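Local structure of malonyl CoA-ACP transacylase (Xanthomonas oryzae pv. oryzae, 3K89) at residues Ala113-Leu118 and Glu216-Leu221; Phe122-Ala127 and Ala197-Ser202; Ala129-Met134 and Gly172-Ala177; Asp209-Leu214 and Gln252-Val257. The protein probably catalyses the transfer of a malonyl group from malonyl-CoA to holo-acyl carrier protein, releasing CoA, as a member of the FabD acyltransferase family. All blocks are in the same frame, centred on the assembly; numbering follows the deposited sequence.

Contact 1 of 4, residues Ala113-Leu118 and Glu216-Leu221; sequences AHLVRL and EAMAGL
Ala-217 meets two leucines with its single methyl group: CB lies 3.9 Å from Leu-118 CD1 and 4.0 Å from Leu-115 CD1, so it fits between side chains one helical turn apart on 113-118. The small residue also sits where the backbones come nearest, with Ala-217 CA 7.1 Å from Leu-115 CA. Met-218, next along, touches with the near part of its chain. Its CG is placed 3.7 Å from both CD1 and CD2 of Leu-115, so the methylene faces the fork of the leucine rather than one branch. The chain bends at chi3 (-61°), which sets the direction of the terminal methyl. The side chain packs against Arg-246, Leu-249 and Val-250 of helix 242-254. Beyond the turn at Gly-220, Leu-221 reaches back with one branch, its CD1 4.0 Å from Leu-115 CD2. Leu-115 thus touches Ala-217, Met-218 and Leu-221. The CG of Leu-115 is swung opposite the backbone N (chi1 -179°), which directs both methyls across the gap, while Tyr-98 of helix 95-103 packs on the same side chain. No hydrogen bond crosses between the segments, and the 225 Å² buried here comes from apolar packing. The arrangement is side-by-side helix packing, with helix 109-126 set against the C-terminal part of helix 208-219 and the turn after it, in the helical layer of the acyltransferase fold and away from the predicted catalytic residues.

Contact 2 of 4, residues Phe122-Ala127 and Ala197-Ser202; sequences FMQAAA and AVSVPS
Gln-124 reaches Ser-199 through its amide: NE2 donates to OG over 3.1 Å in a nearly straight bond (174° at the hydrogen), with the hydroxyl oxygen only 4° out of the amide plane. The glutamine gets there by a bend at chi2 (76°), which turns the amide off the helix and across Val-200. CG2 of that valine lies 3.6 Å from Gln-124 OE1, so one group serves both a polar and an apolar neighbour. The other valine branch, CG1, meets Met-123 CB at 3.8 Å, the two side chains crossing at about a right angle. Met-123 then extends past the valine and is bent at chi3, bringing CE to within 3.4 Å of Ser-202 CB. Packing is equally tight just past the helix end, where Ala-127 CB is 3.3 Å from Pro-201 CD. Pro-201 is the centre of an inverse gamma turn, closed by a weak bond from Ser-202 N to Val-200 O. The C-terminal end of helix 109-126 therefore abuts the loop that precedes the predicted active-site residue His-203, with Thr-61 of helix 61-81 beside Gln-124 and Val-200, and Met-134 of strand 132-138 against Ser-202.

Contact 3 of 4, residues Ala129-Met134 and Gly172-Ala177; sequences AGVGAM and GGDAAA
An antiparallel backbone pairing joins Gly-132 to Met-134 with Gly-172 to Asp-174, at the point where strand 132-138 begins and strand 168-172 gives way to helix 175-187. Ala-133 and Gly-173 form the hydrogen-bonded pair: Ala-133 N donates to Gly-173 O over 3.0 Å, and Gly-173 N returns a bond of 3.1 Å to Ala-133 O. The non-hydrogen-bonded pairs on each side are closer, with CA atoms of Met-134 and Gly-172 4.2 Å apart. Glycine matters there, because Met-134, bent at chi2 and chi3, lays its SD 3.5 Å from Gly-172 CA, in the space a side chain would need. The sheet is the mixed one of the smaller subdomain, which in FabD proteins has a ferredoxin-like fold; Met-134 also bonds by its backbone to Leu-196 and Gly-172 to Val-159. The chain changes direction at Gly-173, and the pairing passes into the first turn of the helix. Ala-175 N donates to Val-131 O over 2.9 Å, approaching 26° out of the carbonyl plane, while Ala-175 CB packs 4.1 Å from Ala-133 CB. Val-131 O has a second donor, a water at 2.7 Å that also donates to Asp-174 OD1. Asp-174 occupies the N-cap position without capping by its side chain; the other carboxylate oxygen, OD2, accepts from Val-157 N.

Contact 4 of 4, residues Asp209-Leu214 and Gln252-Val257; sequences DAANQL and QLYLPV
Leu-253 pushes its CD2 methyl against the backbone of helix 208-219, 3.5 Å from Ala-211 N and 3.8 Å from Ala-210 C, while Ala-210 CB stands 3.9 Å from the same methyl. The alanines permit this approach: Ala-211 CA and Leu-253 CA are 5.9 Å apart, and the two CB atoms meet at 4.1 Å. The leucine carries its CG on the far side from the backbone N (chi1 -156°), which sends one branch to the helix surface and the other, CD1, to a looser contact with Leu-214 CD2 at 4.4 Å. Tyr-254 touches the same methyl of Ala-211. With chi1 at 61° its CG lies between its own N and carbonyl carbon, and the ring presents an edge, CD1 lying 3.6 Å from Ala-211 CB near the ring plane. Nothing polar bridges the segments; the contact is mostly buried and wholly apolar. The polar work is done by neighbours in the chain: Gln-252 O accepts from ND1 of His-203, and Gln-252 NE2 bonds to Ser-94 O. The end of helix 242-254 packs on helix 208-219, nearest side-chain atoms of Leu-253 and His-203 about 5 Å apart, beside the predicted serine-histidine active site.

Overall arrangement
Contacts 1 and 4 share helix 208-219 and touch where Leu-115 CD1 meets Leu-214 CD1 at 4.0 Å; both are apolar, but contact 4 is mostly buried beside the predicted active site, whereas contact 1 is only partly buried and lies away from it. Contacts 1 and 2 both use helix 109-126. Phe-122 of contact 2 packs against Ala-217 of contact 1 and Ala-210 and Gln-213 of contact 4. Contact 2 mixes apolar packing with one amide-hydroxyl bond, joining a helix end to a loop. Contact 3, the farthest out, its centre about 20 Å from the centre of the chain, relies on backbone hydrogen bonds in the mixed sheet of the smaller subdomain, and Met-134 links it to Pro-201.

Contact 1 of 4, residues Ala113-Leu118 and Glu216-Leu221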
loop_
_atom_site.group_PDB
_atom_site.type_symbol
_atom_site.label_atom_id
_atom_site.label_comp_id
_atom_site.label_asym_id
_atom_site.label_seq_id
_atom_site.Cartn_x
_atom_site.Cartn_y
_atom_site.Cartn_z
ATOM N N ALA A 113 -4.963 -11.856 5.447
ATOM C CA ALA A 113 -6.152 -11.074 5.800
ATOM C C ALA A 113 -6.238 -10.917 7.311
ATOM O O ALA A 113 -6.537 -9.826 7.801
ATOM C CB ALA A 113 -7.418 -11.737 5.243
ATOM N N HIS A 114 -5.967 -12.001 8.041
ATOM C CA HIS A 114 -5.955 -11.929 9.514
ATOM C C HIS A 114 -4.876 -10.950 9.989
ATOM O O HIS A 114 -5.124 -10.078 10.847
ATOM C CB HIS A 114 -5.718 -13.322 10.100
ATOM C CG HIS A 114 -5.498 -13.326 11.582
ATOM N ND1 HIS A 114 -6.463 -12.918 12.478
ATOM C CD2 HIS A 114 -4.434 -13.714 12.323
ATOM C CE1 HIS A 114 -5.997 -13.040 13.708
ATOM N NE2 HIS A 114 -4.769 -13.524 13.641
ATOM N N LEU A 115 -3.690 -11.070 9.405
ATOM C CA LEU A 115 -2.561 -10.279 9.836
ATOM C C LEU A 115 -2.791 -8.776 9.645
ATOM O O LEU A 115 -2.423 -7.986 10.503
ATOM C CB LEU A 115 -1.296 -10.726 9.100
ATOM C CG LEU A 115 0.014 -10.014 9.461
ATOM C CD1 LEU A 115 0.340 -10.143 10.950
ATOM C CD2 LEU A 115 1.164 -10.544 8.599
ATOM N N VAL A 116 -3.364 -8.388 8.511
ATOM C CA VAL A 116 -3.549 -6.955 8.264
ATOM C C VAL A 116 -4.752 -6.370 8.997
ATOM O O VAL A 116 -4.771 -5.169 9.276
ATOM C CB VAL A 116 -3.517 -6.579 6.764
ATOM C CG1 VAL A 116 -2.201 -7.059 6.128
ATOM C CG2 VAL A 116 -4.754 -7.136 6.028
ATOM N N ARG A 117 -5.744 -7.202 9.329
ATOM C CA ARG A 117 -6.766 -6.754 10.287
ATOM C C ARG A 117 -6.080 -6.400 11.621
ATOM O O ARG A 117 -6.341 -5.323 12.187
ATOM C CB ARG A 117 -7.859 -7.816 10.486
ATOM C CG ARG A 117 -8.881 -7.448 11.592
ATOM C CD ARG A 117 -10.196 -7.008 11.020
ATOM N NE ARG A 117 -11.092 -6.426 12.034
ATOM C CZ ARG A 117 -12.064 -7.081 12.672
ATOM N NH1 ARG A 117 -12.296 -8.368 12.437
ATOM N NH2 ARG A 117 -12.815 -6.429 13.567
ATOM N N LEU A 118 -5.186 -7.273 12.089
ATOM C CA LEU A 118 -4.410 -7.006 13.310
ATOM C C LEU A 118 -3.531 -5.776 13.135
ATOM O O LEU A 118 -3.487 -4.912 14.015
ATOM C CB LEU A 118 -3.556 -8.203 13.726
ATOM C CG LEU A 118 -4.284 -9.453 14.208
ATOM C CD1 LEU A 118 -3.257 -10.507 14.585
ATOM C CD2 LEU A 118 -5.213 -9.142 15.391
ATOM N N GLU A 216 5.223 -9.662 16.800
ATOM C CA GLU A 216 4.767 -10.845 17.544
ATOM C C GLU A 216 3.639 -11.596 16.820
ATOM O O GLU A 216 3.608 -12.829 16.820
ATOM C CB GLU A 216 4.343 -10.458 18.962
ATOM C CG GLU A 216 5.504 -9.870 19.782
ATOM C CD GLU A 216 5.093 -9.442 21.186
ATOM O OE1 GLU A 216 5.929 -8.829 21.885
ATOM O OE2 GLU A 216 3.938 -9.715 21.590
ATOM N N ALA A 217 2.717 -10.856 16.209
ATOM C CA ALA A 217 1.618 -11.458 15.443
ATOM C C ALA A 217 2.171 -12.247 14.261
ATOM O O ALA A 217 1.723 -13.354 13.995
ATOM C CB ALA A 217 0.631 -10.390 14.969
ATOM N N MET A 218 3.180 -11.702 13.593
ATOM C CA MET A 218 3.744 -12.355 12.426
ATOM C C MET A 218 4.432 -13.657 12.785
ATOM O O MET A 218 4.429 -14.615 11.997
ATOM C CB MET A 218 4.737 -11.446 11.711
ATOM C CG MET A 218 4.031 -10.281 10.992
ATOM S SD MET A 218 5.126 -9.349 9.918
ATOM C CE MET A 218 6.273 -8.770 11.092
ATOM N N ALA A 219 5.059 -13.690 13.957
ATOM C CA ALA A 219 5.922 -14.829 14.279
ATOM C C ALA A 219 5.142 -16.108 14.597
ATOM O O ALA A 219 5.730 -17.193 14.637
ATOM C CB ALA A 219 6.898 -14.467 15.395
ATOM N N GLY A 220 3.830 -15.981 14.801
ATOM C CA GLY A 220 2.941 -17.128 15.022
ATOM C C GLY A 220 2.434 -17.771 13.735
ATOM O O GLY A 220 1.793 -18.832 13.759
ATOM N N LEU A 221 2.722 -17.127 12.607
ATOM C CA LEU A 221 2.274 -17.624 11.296
ATOM C C LEU A 221 3.337 -18.420 10.550
ATOM O O LEU A 221 4.526 -18.335 10.841
ATOM C CB LEU A 221 1.827 -16.447 10.420
ATOM C CG LEU A 221 0.792 -15.479 11.019
ATOM C CD1 LEU A 221 0.611 -14.265 10.099
ATOM C CD2 LEU A 221 -0.571 -16.118 11.328
#

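Contact 2 of 4, residues Phe122-Ala127 and Ala197-Ser202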
loop_
_atom_site.group_PDB
_atom_site.type_symbol
_atom_site.label_atom_id
_atom_site.label_comp_id
_atom_site.label_asym_id
_atom_site.label_seq_id
_atom_site.Cartn_x
_atom_site.Cartn_y
_atom_site.Cartn_z
ATOM N N PHE A 122 -3.672 -2.542 15.611
ATOM C CA PHE A 122 -2.544 -2.077 16.406
ATOM C C PHE A 122 -2.264 -0.622 16.078
ATOM O O PHE A 122 -1.978 0.170 16.984
ATOM C CB PHE A 122 -1.273 -2.896 16.158
ATOM C CG PHE A 122 -1.399 -4.374 16.479
ATOM C CD1 PHE A 122 -2.240 -4.818 17.498
ATOM C CD2 PHE A 122 -0.632 -5.309 15.786
ATOM C CE1 PHE A 122 -2.339 -6.191 17.785
ATOM C CE2 PHE A 122 -0.718 -6.672 16.072
ATOM C CZ PHE A 122 -1.566 -7.110 17.073
ATOM N N MET A 123 -2.321 -0.283 14.785
ATOM C CA MET A 123 -2.069 1.090 14.332
ATOM C C MET A 123 -3.095 2.058 14.906
ATOM O O MET A 123 -2.736 3.146 15.374
ATOM C CB MET A 123 -2.084 1.161 12.805
ATOM C CG MET A 123 -0.897 0.447 12.167
ATOM S SD MET A 123 -1.127 0.158 10.396
ATOM C CE MET A 123 -0.642 1.742 9.723
ATOM N N GLN A 124 -4.361 1.655 14.874
ATOM C CA GLN A 124 -5.442 2.509 15.348
ATOM C C GLN A 124 -5.333 2.773 16.842
ATOM O O GLN A 124 -5.582 3.896 17.293
ATOM C CB GLN A 124 -6.799 1.905 14.997
ATOM C CG GLN A 124 -7.974 2.853 15.199
ATOM C CD GLN A 124 -8.069 3.899 14.101
ATOM O OE1 GLN A 124 -8.372 3.575 12.944
ATOM N NE2 GLN A 124 -7.814 5.159 14.454
ATOM N N ALA A 125 -4.943 1.743 17.587
ATOM C CA ALA A 125 -4.822 1.825 19.043
ATOM C C ALA A 125 -3.644 2.692 19.461
ATOM O O ALA A 125 -3.651 3.272 20.558
ATOM C CB ALA A 125 -4.690 0.440 19.637
ATOM N N ALA A 126 -2.644 2.778 18.584
ATOM C CA ALA A 126 -1.460 3.579 18.836
ATOM C C ALA A 126 -1.796 5.059 18.759
ATOM O O ALA A 126 -1.160 5.875 19.426
ATOM C CB ALA A 126 -0.370 3.233 17.847
ATOM N N ALA A 127 -2.801 5.393 17.957
ATOM C CA ALA A 127 -3.208 6.772 17.739
ATOM C C ALA A 127 -4.726 6.892 17.648
ATOM O O ALA A 127 -5.284 6.985 16.553
ATOM C CB ALA A 127 -2.547 7.332 16.480
ATOM N N ALA A 197 -7.850 12.491 5.254
ATOM C CA ALA A 197 -8.949 12.114 6.147
ATOM C C ALA A 197 -8.569 11.020 7.154
ATOM O O ALA A 197 -9.217 10.890 8.194
ATOM C CB ALA A 197 -10.181 11.717 5.344
ATOM N N VAL A 198 -7.519 10.252 6.851
ATOM C CA VAL A 198 -7.013 9.203 7.755
ATOM C C VAL A 198 -6.717 9.698 9.174
ATOM O O VAL A 198 -6.161 10.782 9.365
ATOM C CB VAL A 198 -5.726 8.529 7.208
ATOM C CG1 VAL A 198 -6.044 7.613 6.055
ATOM C CG2 VAL A 198 -4.690 9.572 6.800
ATOM N N SER A 199 -7.080 8.901 10.171
ATOM C CA SER A 199 -6.775 9.261 11.555
ATOM C C SER A 199 -5.439 8.678 12.016
ATOM O O SER A 199 -4.936 9.027 13.090
ATOM C CB SER A 199 -7.907 8.855 12.510
ATOM O OG SER A 199 -8.155 7.457 12.476
ATOM N N VAL A 200 -4.851 7.817 11.194
ATOM C CA VAL A 200 -3.736 7.016 11.652
ATOM C C VAL A 200 -2.443 7.528 11.041
ATOM O O VAL A 200 -2.325 7.532 9.814
ATOM C CB VAL A 200 -3.924 5.538 11.271
ATOM C CG1 VAL A 200 -2.731 4.731 11.730
ATOM C CG2 VAL A 200 -5.218 5.003 11.900
ATOM N N PRO A 201 -1.480 7.943 11.892
ATOM C CA PRO A 201 -0.180 8.440 11.408
ATOM C C PRO A 201 0.770 7.269 11.157
ATOM O O PRO A 201 1.748 7.057 11.887
ATOM C CB PRO A 201 0.303 9.319 12.561
ATOM C CG PRO A 201 -0.264 8.702 13.766
ATOM C CD PRO A 201 -1.579 8.059 13.360
ATOM N N SER A 202 0.465 6.507 10.110
ATOM C CA SER A 202 1.343 5.410 9.705
ATOM C C SER A 202 2.710 5.921 9.270
ATOM O O SER A 202 2.855 7.071 8.836
ATOM C CB SER A 202 0.713 4.592 8.568
ATOM O OG SER A 202 0.351 5.423 7.482
HETATM O O HOH W 1 -5.490 9.820 15.393
#

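Contact 3 of 4, residues Ala129-Met134 and Gly172-Ala177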
loop_
_atom_site.group_PDB
_atom_site.type_symbol
_atom_site.label_atom_id
_atom_site.label_comp_id
_atom_site.label_asym_id
_atom_site.label_seq_id
_atom_site.Cartn_x
_atom_site.Cartn_y
_atom_site.Cartn_z
ATOM N N ALA A 129 -8.364 8.272 17.309
ATOM C CA ALA A 129 -8.827 9.436 16.537
ATOM C C ALA A 129 -8.624 10.727 17.328
ATOM O O ALA A 129 -8.892 10.774 18.534
ATOM C CB ALA A 129 -10.296 9.275 16.112
ATOM N N GLY A 130 -8.119 11.755 16.649
ATOM C CA GLY A 130 -7.775 13.022 17.299
ATOM C C GLY A 130 -6.278 13.202 17.531
ATOM O O GLY A 130 -5.769 14.312 17.419
ATOM N N VAL A 131 -5.575 12.113 17.858
ATOM C CA VAL A 131 -4.138 12.149 18.175
ATOM C C VAL A 131 -3.252 12.392 16.947
ATOM O O VAL A 131 -2.309 13.193 16.992
ATOM C CB VAL A 131 -3.674 10.830 18.895
ATOM C CG1 VAL A 131 -2.140 10.705 18.937
ATOM C CG2 VAL A 131 -4.266 10.746 20.297
ATOM N N GLY A 132 -3.530 11.664 15.868
ATOM C CA GLY A 132 -2.650 11.682 14.703
ATOM C C GLY A 132 -3.208 12.414 13.503
ATOM O O GLY A 132 -4.400 12.714 13.437
ATOM N N ALA A 133 -2.334 12.697 12.540
ATOM C CA ALA A 133 -2.737 13.293 11.283
ATOM C C ALA A 133 -1.724 12.954 10.219
ATOM O O ALA A 133 -0.569 12.630 10.532
ATOM C CB ALA A 133 -2.912 14.852 11.410
ATOM N N MET A 134 -2.190 12.983 8.978
ATOM C CA MET A 134 -1.332 12.903 7.797
ATOM C C MET A 134 -1.705 13.988 6.815
ATOM O O MET A 134 -2.861 14.375 6.743
ATOM C CB MET A 134 -1.501 11.555 7.105
ATOM C CG MET A 134 -1.329 10.380 8.030
ATOM S SD MET A 134 0.398 9.951 8.280
ATOM C CE MET A 134 0.901 9.042 6.798
ATOM N N GLY A 172 3.414 12.986 8.432
ATOM C CA GLY A 172 2.519 12.475 9.451
ATOM C C GLY A 172 3.089 12.560 10.843
ATOM O O GLY A 172 4.287 12.776 11.026
ATOM N N GLY A 173 2.222 12.356 11.828
ATOM C CA GLY A 173 2.653 12.333 13.219
ATOM C C GLY A 173 1.555 12.873 14.113
ATOM O O GLY A 173 0.365 12.702 13.816
ATOM N N ASP A 174 1.965 13.529 15.196
ATOM C CA ASP A 174 1.000 14.228 16.063
ATOM C C ASP A 174 0.245 15.295 15.277
ATOM O O ASP A 174 0.831 16.043 14.490
ATOM C CB ASP A 174 1.723 14.852 17.265
ATOM C CG ASP A 174 2.276 13.808 18.220
ATOM O OD1 ASP A 174 1.476 13.125 18.913
ATOM O OD2 ASP A 174 3.511 13.671 18.288
ATOM N N ALA A 175 -1.071 15.363 15.489
ATOM C CA ALA A 175 -1.909 16.291 14.753
ATOM C C ALA A 175 -1.393 17.732 14.848
ATOM O O ALA A 175 -1.311 18.424 13.838
ATOM C CB ALA A 175 -3.368 16.214 15.242
ATOM N N ALA A 176 -1.052 18.169 16.060
ATOM C CA ALA A 176 -0.628 19.569 16.279
ATOM C C ALA A 176 0.654 19.854 15.517
ATOM O O ALA A 176 0.817 20.927 14.964
ATOM C CB ALA A 176 -0.428 19.844 17.755
ATOM N N ALA A 177 1.537 18.858 15.449
ATOM C CA ALA A 177 2.810 19.022 14.758
ATOM C C ALA A 177 2.661 19.041 13.239
ATOM O O ALA A 177 3.364 19.792 12.560
ATOM C CB ALA A 177 3.806 17.940 15.206
HETATM O O HOH W 2 -1.053 14.194 19.209
#

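Contact 4 of 4, residues Asp209-Leu214 and Gln252-Val257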
loop_
_atom_site.group_PDB
_atom_site.type_symbol
_atom_site.label_atom_id
_atom_site.label_comp_id
_atom_site.label_asym_id
_atom_site.label_seq_id
_atom_site.Cartn_x
_atom_site.Cartn_y
_atom_site.Cartn_z
ATOM N N ASP A 209 5.619 1.116 18.860
ATOM C CA ASP A 209 5.125 0.036 19.710
ATOM C C ASP A 209 4.176 -0.904 18.962
ATOM O O ASP A 209 4.236 -2.130 19.157
ATOM C CB ASP A 209 4.473 0.595 20.973
ATOM C CG ASP A 209 5.482 1.230 21.911
ATOM O OD1 ASP A 209 6.636 0.750 21.975
ATOM O OD2 ASP A 209 5.118 2.215 22.594
ATOM N N ALA A 210 3.326 -0.339 18.107
ATOM C CA ALA A 210 2.446 -1.145 17.243
ATOM C C ALA A 210 3.278 -2.097 16.383
ATOM O O ALA A 210 2.864 -3.233 16.134
ATOM C CB ALA A 210 1.578 -0.274 16.371
ATOM N N ALA A 211 4.450 -1.626 15.953
ATOM C CA ALA A 211 5.378 -2.446 15.150
ATOM C C ALA A 211 5.862 -3.678 15.904
ATOM O O ALA A 211 5.999 -4.759 15.320
ATOM C CB ALA A 211 6.565 -1.608 14.665
ATOM N N ASN A 212 6.136 -3.526 17.199
ATOM C CA ASN A 212 6.493 -4.689 18.018
ATOM C C ASN A 212 5.350 -5.684 18.162
ATOM O O ASN A 212 5.562 -6.899 18.068
ATOM C CB ASN A 212 7.048 -4.242 19.370
ATOM C CG ASN A 212 8.391 -3.543 19.223
ATOM O OD1 ASN A 212 9.134 -3.791 18.266
ATOM N ND2 ASN A 212 8.698 -2.643 20.156
ATOM N N GLN A 213 4.139 -5.174 18.329
ATOM C CA GLN A 213 2.948 -6.014 18.395
ATOM C C GLN A 213 2.791 -6.780 17.085
ATOM O O GLN A 213 2.509 -7.980 17.086
ATOM C CB GLN A 213 1.701 -5.186 18.650
ATOM C CG GLN A 213 1.648 -4.536 20.019
ATOM C CD GLN A 213 0.442 -3.658 20.140
ATOM O OE1 GLN A 213 0.395 -2.564 19.572
ATOM N NE2 GLN A 213 -0.573 -4.143 20.844
ATOM N N LEU A 214 2.983 -6.056 15.982
ATOM C CA LEU A 214 2.937 -6.642 14.643
ATOM C C LEU A 214 3.945 -7.771 14.517
ATOM O O LEU A 214 3.601 -8.850 14.028
ATOM C CB LEU A 214 3.211 -5.569 13.580
ATOM C CG LEU A 214 3.235 -6.035 12.113
ATOM C CD1 LEU A 214 1.868 -6.473 11.687
ATOM C CD2 LEU A 214 3.727 -4.901 11.223
ATOM N N GLN A 252 8.988 -1.296 8.405
ATOM C CA GLN A 252 8.069 -0.594 7.510
ATOM C C GLN A 252 7.077 0.277 8.278
ATOM O O GLN A 252 6.752 1.380 7.834
ATOM C CB GLN A 252 7.280 -1.596 6.645
ATOM C CG GLN A 252 6.570 -0.940 5.468
ATOM C CD GLN A 252 5.211 -1.538 5.182
ATOM O OE1 GLN A 252 4.373 -1.643 6.082
ATOM N NE2 GLN A 252 4.964 -1.915 3.920
ATOM N N LEU A 253 6.577 -0.219 9.413
ATOM C CA LEU A 253 5.426 0.429 10.046
ATOM C C LEU A 253 5.729 1.814 10.599
ATOM O O LEU A 253 4.841 2.686 10.628
ATOM C CB LEU A 253 4.874 -0.471 11.156
ATOM C CG LEU A 253 3.405 -0.216 11.491
ATOM C CD1 LEU A 253 2.494 -0.738 10.397
ATOM C CD2 LEU A 253 3.022 -0.826 12.819
ATOM N N TYR A 254 6.967 2.020 11.036
ATOM C CA TYR A 254 7.336 3.284 11.709
ATOM C C TYR A 254 8.338 4.114 10.924
ATOM O O TYR A 254 8.732 5.197 11.365
ATOM C CB TYR A 254 7.835 3.040 13.141
ATOM C CG TYR A 254 9.067 2.170 13.281
ATOM C CD1 TYR A 254 8.940 0.805 13.496
ATOM C CD2 TYR A 254 10.354 2.717 13.234
ATOM C CE1 TYR A 254 10.060 -0.012 13.655
ATOM C CE2 TYR A 254 11.490 1.910 13.387
ATOM C CZ TYR A 254 11.331 0.547 13.600
ATOM O OH TYR A 254 12.433 -0.278 13.754
ATOM N N LEU A 255 8.737 3.613 9.758
ATOM C CA LEU A 255 9.651 4.333 8.868
ATOM C C LEU A 255 8.961 4.702 7.550
ATOM O O LEU A 255 7.947 4.116 7.192
ATOM C CB LEU A 255 10.916 3.501 8.636
ATOM C CG LEU A 255 11.804 3.324 9.873
ATOM C CD1 LEU A 255 12.930 2.355 9.604
ATOM C CD2 LEU A 255 12.351 4.677 10.367
ATOM N N PRO A 256 9.491 5.713 6.830
ATOM C CA PRO A 256 8.822 6.172 5.619
ATOM C C PRO A 256 8.741 5.136 4.516
ATOM O O PRO A 256 9.675 4.358 4.313
ATOM C CB PRO A 256 9.655 7.385 5.157
ATOM C CG PRO A 256 10.761 7.532 6.078
ATOM C CD PRO A 256 10.625 6.573 7.230
ATOM N N VAL A 257 7.611 5.126 3.821
ATOM C CA VAL A 257 7.470 4.300 2.621
ATOM C C VAL A 257 8.304 4.925 1.517
ATOM O O VAL A 257 8.070 6.059 1.124
ATOM C CB VAL A 257 5.986 4.216 2.187
ATOM C CG1 VAL A 257 5.808 3.619 0.783
ATOM C CG2 VAL A 257 5.198 3.397 3.178
#